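Local structure of putative phosphinothricin n-acetyltransferase (Acinetobacter baylyi, 2JLM) at residues Ile153-Phe158 against Trp163-Phe168. The protein probably transfers the acetyl group of acetyl-CoA to L-methionine sulfone and L-methionine sulfoximine, as a member of the GNAT acetyltransferase family. Numbering follows the deposited sequence.
Sequences IQQAGF and WLDAAF
Trp163 fills the hollow between Phe158 and Gln155 in the hairpin of strands 148-159 and 162-172, the former outermost in the chain's mixed sheet. Phe158 turns its ring edge to one indole face in an edge-to-face stack, its centroid 4.8 Å from that of the six-membered Trp163 ring with the planes at 59°; its CG stands anti to the backbone N (chi1 -175°), which brings CD1 over the indole face, toward its rim. Across the opposite face lies the Gln155 side-chain amide, almost parallel to the indole, with OE1 3.8 Å from Trp163 CD1. That oxygen accepts a hydrogen bond from His125 of a second subunit; this His125 ring also stacks on Trp163. A type II turn from Ile153 runs into a classic beta bulge at Ala156, which with Gly157 faces Leu164, shifting the register by two between the Ile153-Ala166 and Gly157-Leu164 pairs. Ala166, on the sheet face away from Trp163, sets its CB 4.2 Å from Ala156 CB; farther along, Ile153 CD1 rests 3.7 Å from Phe168 CE1. At the corner the backbone N of Gln155 donates to Asp165 OD2, 2.7 Å, on the anti side and 24° out of the carboxylate plane. A side-chain carboxylate, not a strand carbonyl, accepts this N-H, probably stabilising the corner by its negative charge.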
loop_
_atom_site.group_PDB
_atom_site.type_symbol
_atom_site.label_atom_id
_atom_site.label_comp_id
_atom_site.label_asym_id
_atom_site.label_seq_id
_atom_site.Cartn_x
_atom_site.Cartn_y
_atom_site.Cartn_z
ATOM N N ILE D 153 32.210 -13.291 -11.079
ATOM C CA ILE D 153 32.161 -13.960 -12.376
ATOM C C ILE D 153 33.117 -13.284 -13.359
ATOM O O ILE D 153 32.826 -12.217 -13.903
ATOM C CB ILE D 153 30.727 -14.007 -12.945
ATOM C CG1 ILE D 153 29.804 -14.723 -11.949
ATOM C CG2 ILE D 153 30.720 -14.729 -14.289
ATOM C CD1 ILE D 153 28.376 -14.821 -12.378
ATOM N N GLN D 154 34.270 -13.908 -13.569
ATOM C CA GLN D 154 35.334 -13.303 -14.357
ATOM C C GLN D 154 34.909 -13.134 -15.804
ATOM O O GLN D 154 34.308 -14.030 -16.389
ATOM C CB GLN D 154 36.613 -14.138 -14.247
ATOM C CG GLN D 154 36.830 -14.676 -12.841
ATOM C CD GLN D 154 38.167 -15.375 -12.664
ATOM O OE1 GLN D 154 39.090 -15.186 -13.451
ATOM N NE2 GLN D 154 38.278 -16.181 -11.615
ATOM N N GLN D 155 35.213 -11.963 -16.358
ATOM C CA GLN D 155 34.976 -11.658 -17.765
ATOM C C GLN D 155 33.524 -11.846 -18.160
ATOM O O GLN D 155 33.223 -12.144 -19.313
ATOM C CB GLN D 155 35.887 -12.507 -18.655
ATOM C CG GLN D 155 37.359 -12.422 -18.265
ATOM C CD GLN D 155 38.314 -12.812 -19.393
ATOM O OE1 GLN D 155 37.927 -13.465 -20.358
ATOM N NE2 GLN D 155 39.571 -12.412 -19.263
ATOM N N ALA D 156 32.631 -11.671 -17.194
ATOM C CA ALA D 156 31.199 -11.753 -17.440
ATOM C C ALA D 156 30.697 -10.619 -18.317
ATOM O O ALA D 156 29.727 -10.784 -19.060
ATOM C CB ALA D 156 30.440 -11.767 -16.131
ATOM N N GLY D 157 31.336 -9.457 -18.223
ATOM C CA GLY D 157 30.887 -8.308 -18.991
ATOM C C GLY D 157 31.822 -7.877 -20.111
ATOM O O GLY D 157 33.002 -8.186 -20.115
ATOM N N PHE D 158 31.293 -7.145 -21.075
ATOM C CA PHE D 158 32.148 -6.579 -22.099
ATOM C C PHE D 158 31.734 -5.129 -22.361
ATOM O O PHE D 158 30.591 -4.855 -22.713
ATOM C CB PHE D 158 32.115 -7.421 -23.384
ATOM C CG PHE D 158 33.077 -6.940 -24.445
ATOM C CD1 PHE D 158 34.429 -7.250 -24.370
ATOM C CD2 PHE D 158 32.632 -6.164 -25.502
ATOM C CE1 PHE D 158 35.320 -6.796 -25.335
ATOM C CE2 PHE D 158 33.519 -5.704 -26.469
ATOM C CZ PHE D 158 34.861 -6.021 -26.387
ATOM N N TRP D 163 36.960 -7.140 -21.490
ATOM C CA TRP D 163 36.261 -8.018 -20.567
ATOM C C TRP D 163 36.261 -7.429 -19.166
ATOM O O TRP D 163 37.283 -6.930 -18.688
ATOM C CB TRP D 163 36.914 -9.409 -20.557
ATOM C CG TRP D 163 36.856 -10.074 -21.894
ATOM C CD1 TRP D 163 37.914 -10.437 -22.672
ATOM C CD2 TRP D 163 35.677 -10.421 -22.631
ATOM N NE1 TRP D 163 37.471 -11.000 -23.842
ATOM C CE2 TRP D 163 36.100 -11.002 -23.846
ATOM C CE3 TRP D 163 34.301 -10.312 -22.375
ATOM C CZ2 TRP D 163 35.196 -11.482 -24.810
ATOM C CZ3 TRP D 163 33.398 -10.775 -23.337
ATOM C CH2 TRP D 163 33.852 -11.356 -24.538
ATOM N N LEU D 164 35.113 -7.498 -18.506
ATOM C CA LEU D 164 34.979 -7.001 -17.141
ATOM C C LEU D 164 34.592 -8.132 -16.219
ATOM O O LEU D 164 33.869 -9.046 -16.614
ATOM C CB LEU D 164 33.898 -5.926 -17.073
ATOM C CG LEU D 164 34.049 -4.803 -18.091
ATOM C CD1 LEU D 164 32.782 -3.953 -18.132
ATOM C CD2 LEU D 164 35.296 -3.972 -17.765
ATOM N N ASP D 165 35.068 -8.049 -14.984
ATOM C CA ASP D 165 34.722 -9.004 -13.953
ATOM C C ASP D 165 33.560 -8.418 -13.162
ATOM O O ASP D 165 33.597 -7.254 -12.781
ATOM C CB ASP D 165 35.928 -9.240 -13.039
ATOM C CG ASP D 165 37.086 -9.906 -13.768
ATOM O OD1 ASP D 165 38.207 -9.935 -13.211
ATOM O OD2 ASP D 165 36.870 -10.409 -14.895
ATOM N N ALA D 166 32.521 -9.213 -12.947
ATOM C CA ALA D 166 31.372 -8.779 -12.167
ATOM C C ALA D 166 31.456 -9.366 -10.758
ATOM O O ALA D 166 31.253 -10.561 -10.568
ATOM C CB ALA D 166 30.094 -9.214 -12.839
ATOM N N ALA D 167 31.777 -8.532 -9.774
ATOM C CA ALA D 167 31.876 -9.009 -8.400
ATOM C C ALA D 167 30.513 -8.908 -7.742
ATOM O O ALA D 167 29.765 -7.962 -8.001
ATOM C CB ALA D 167 32.898 -8.203 -7.623
ATOM N N PHE D 168 30.183 -9.890 -6.909
ATOM C CA PHE D 168 28.913 -9.866 -6.198
ATOM C C PHE D 168 29.130 -9.670 -4.724
ATOM O O PHE D 168 29.920 -10.369 -4.094
ATOM C CB PHE D 168 28.105 -11.136 -6.465
ATOM C CG PHE D 168 27.610 -11.233 -7.873
ATOM C CD1 PHE D 168 28.411 -11.775 -8.865
ATOM C CD2 PHE D 168 26.362 -10.743 -8.215
ATOM C CE1 PHE D 168 27.964 -11.848 -10.170
ATOM C CE2 PHE D 168 25.910 -10.810 -9.522
ATOM C CZ PHE D 168 26.709 -11.368 -10.498
#